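PDB 5LGC: ArCE4A from Arthrobacter sp. AW19M34-1, which probably removes acetyl groups from N-acetylglucosamine polymers such as chitin or chitooligosaccharides, as a carbohydrate esterase family 4 polysaccharide deacetylase. Local coordinates for residues Cys26-Phe31 against Gly167-Met172. Sequence-based numbering, arbitrary orientation.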
loop_
_atom_site.group_PDB
_atom_site.type_symbol
_atom_site.label_atom_id
_atom_site.label_comp_id
_atom_site.label_asym_id
_atom_site.label_seq_id
_atom_site.Cartn_x
_atom_site.Cartn_y
_atom_site.Cartn_z
ATOM N N CYS A 26 -16.072 -1.339 -4.001
ATOM C CA CYS A 26 -14.759 -1.822 -3.558
ATOM C C CYS A 26 -13.878 -0.702 -3.018
ATOM O O CYS A 26 -13.942 0.437 -3.487
ATOM C CB CYS A 26 -14.002 -2.502 -4.703
ATOM S SG CYS A 26 -14.570 -4.125 -5.209
ATOM N N VAL A 27 -13.032 -1.044 -2.051
ATOM C CA VAL A 27 -12.028 -0.120 -1.533
ATOM C C VAL A 27 -10.718 -0.878 -1.303
ATOM O O VAL A 27 -10.734 -2.056 -0.951
ATOM C CB VAL A 27 -12.515 0.554 -0.223
ATOM C CG1 VAL A 27 -11.360 1.070 0.604
ATOM C CG2 VAL A 27 -13.474 1.685 -0.538
ATOM N N ALA A 28 -9.587 -0.214 -1.536
ATOM C CA ALA A 28 -8.287 -0.789 -1.208
ATOM C C ALA A 28 -7.621 -0.060 -0.040
ATOM O O ALA A 28 -7.301 1.125 -0.140
ATOM C CB ALA A 28 -7.382 -0.761 -2.430
ATOM N N LEU A 29 -7.417 -0.772 1.067
ATOM C CA LEU A 29 -6.658 -0.250 2.204
ATOM C C LEU A 29 -5.175 -0.457 1.959
ATOM O O LEU A 29 -4.733 -1.581 1.739
ATOM C CB LEU A 29 -7.068 -0.938 3.506
ATOM C CG LEU A 29 -8.552 -0.917 3.865
ATOM C CD1 LEU A 29 -8.786 -1.610 5.203
ATOM C CD2 LEU A 29 -9.057 0.511 3.898
ATOM N N THR A 30 -4.402 0.626 1.981
ATOM C CA THR A 30 -2.969 0.520 1.726
ATOM C C THR A 30 -2.157 1.084 2.882
ATOM O O THR A 30 -2.569 2.036 3.539
ATOM C CB THR A 30 -2.562 1.248 0.431
ATOM O OG1 THR A 30 -2.706 2.661 0.614
ATOM C CG2 THR A 30 -3.435 0.797 -0.735
ATOM N N PHE A 31 -0.999 0.483 3.125
ATOM C CA PHE A 31 -0.127 0.909 4.213
ATOM C C PHE A 31 1.282 1.156 3.711
ATOM O O PHE A 31 1.893 0.285 3.085
ATOM C CB PHE A 31 -0.110 -0.134 5.330
ATOM C CG PHE A 31 -1.467 -0.417 5.900
ATOM C CD1 PHE A 31 -1.987 0.381 6.903
ATOM C CD2 PHE A 31 -2.234 -1.463 5.415
ATOM C CE1 PHE A 31 -3.247 0.131 7.426
ATOM C CE2 PHE A 31 -3.494 -1.714 5.932
ATOM C CZ PHE A 31 -3.998 -0.914 6.940
ATOM N N GLY A 167 -14.004 2.201 -5.462
ATOM C CA GLY A 167 -12.766 2.211 -6.215
ATOM C C GLY A 167 -11.679 3.037 -5.551
ATOM O O GLY A 167 -10.587 3.190 -6.096
ATOM N N SER A 168 -11.970 3.578 -4.375
ATOM C CA SER A 168 -10.987 4.397 -3.679
ATOM C C SER A 168 -9.775 3.586 -3.255
ATOM O O SER A 168 -9.862 2.378 -2.998
ATOM C CB SER A 168 -11.593 5.066 -2.444
ATOM O OG SER A 168 -12.339 6.215 -2.793
ATOM N N ILE A 169 -8.642 4.274 -3.197
ATOM C CA ILE A 169 -7.437 3.754 -2.585
ATOM C C ILE A 169 -7.120 4.612 -1.367
ATOM O O ILE A 169 -6.873 5.807 -1.492
ATOM C CB ILE A 169 -6.257 3.774 -3.560
ATOM C CG1 ILE A 169 -6.544 2.864 -4.751
ATOM C CG2 ILE A 169 -4.974 3.368 -2.850
ATOM C CD1 ILE A 169 -5.505 2.946 -5.838
ATOM N N ILE A 170 -7.145 4.006 -0.187
ATOM C CA ILE A 170 -6.963 4.754 1.047
ATOM C C ILE A 170 -5.522 4.669 1.527
ATOM O O ILE A 170 -4.948 3.587 1.609
ATOM C CB ILE A 170 -7.905 4.239 2.145
ATOM C CG1 ILE A 170 -9.356 4.318 1.668
ATOM C CG2 ILE A 170 -7.719 5.032 3.433
ATOM C CD1 ILE A 170 -10.348 3.796 2.674
ATOM N N LEU A 171 -4.933 5.820 1.832
ATOM C CA LEU A 171 -3.545 5.851 2.258
ATOM C C LEU A 171 -3.412 5.907 3.771
ATOM O O LEU A 171 -3.882 6.843 4.421
ATOM C CB LEU A 171 -2.814 7.043 1.640
ATOM C CG LEU A 171 -1.411 7.262 2.210
ATOM C CD1 LEU A 171 -0.495 6.096 1.884
ATOM C CD2 LEU A 171 -0.817 8.569 1.704
ATOM N N MET A 172 -2.761 4.891 4.319
ATOM C CA MET A 172 -2.425 4.850 5.730
ATOM C C MET A 172 -0.957 4.502 5.862
ATOM O O MET A 172 -0.316 4.109 4.885
ATOM C CB MET A 172 -3.301 3.838 6.468
ATOM C CG MET A 172 -4.648 4.406 6.888
ATOM S SD MET A 172 -5.829 3.139 7.376
ATOM C CE MET A 172 -5.835 2.119 5.905
#
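Met-172 approaches the Phe-31 ring obliquely, its methyl CE 3.6 Å from ring atom CE1. SD lies 5.0 Å from the ring centroid, 55° off its normal, a Met-aromatic contact. Met-172 is bent at chi3 (-56°), which turns CE toward strand 26-31, where it also nears Leu-29 CB and CD2. The Phe-31 ring meets that of Phe-55, with Val-183 of helix 177-192 packing against it too. On the same face of the sheet Ile-170 CD1 touches both Val-27 CG1, at 3.6 Å, and Leu-29 CD2. On the other face Thr-30 CG2 rests on Ile-169 CG2.

The strands run parallel, joined by backbone bonds such as Ile-170 N to Ala-28 O (2.9 Å). Thr-30 grips Ile-170 O twice, through its N and through OG1 at 2.6 Å; OG1 stands between the backbone N and the carbonyl carbon (chi1 69°), and so comes above the plane of the Ile-170 carbonyl. Ser-168 OG is held by Asp-142. The contact is thus apolar on the face of Leu-29, Ile-170 and Met-172, under helix 177-192; on the other, Arg-120 ties in Thr-30 OG1 from a loop among apolar neighbours, and Leu-171 reaches a bound N-acetylglucosamine in this NodB-type fold.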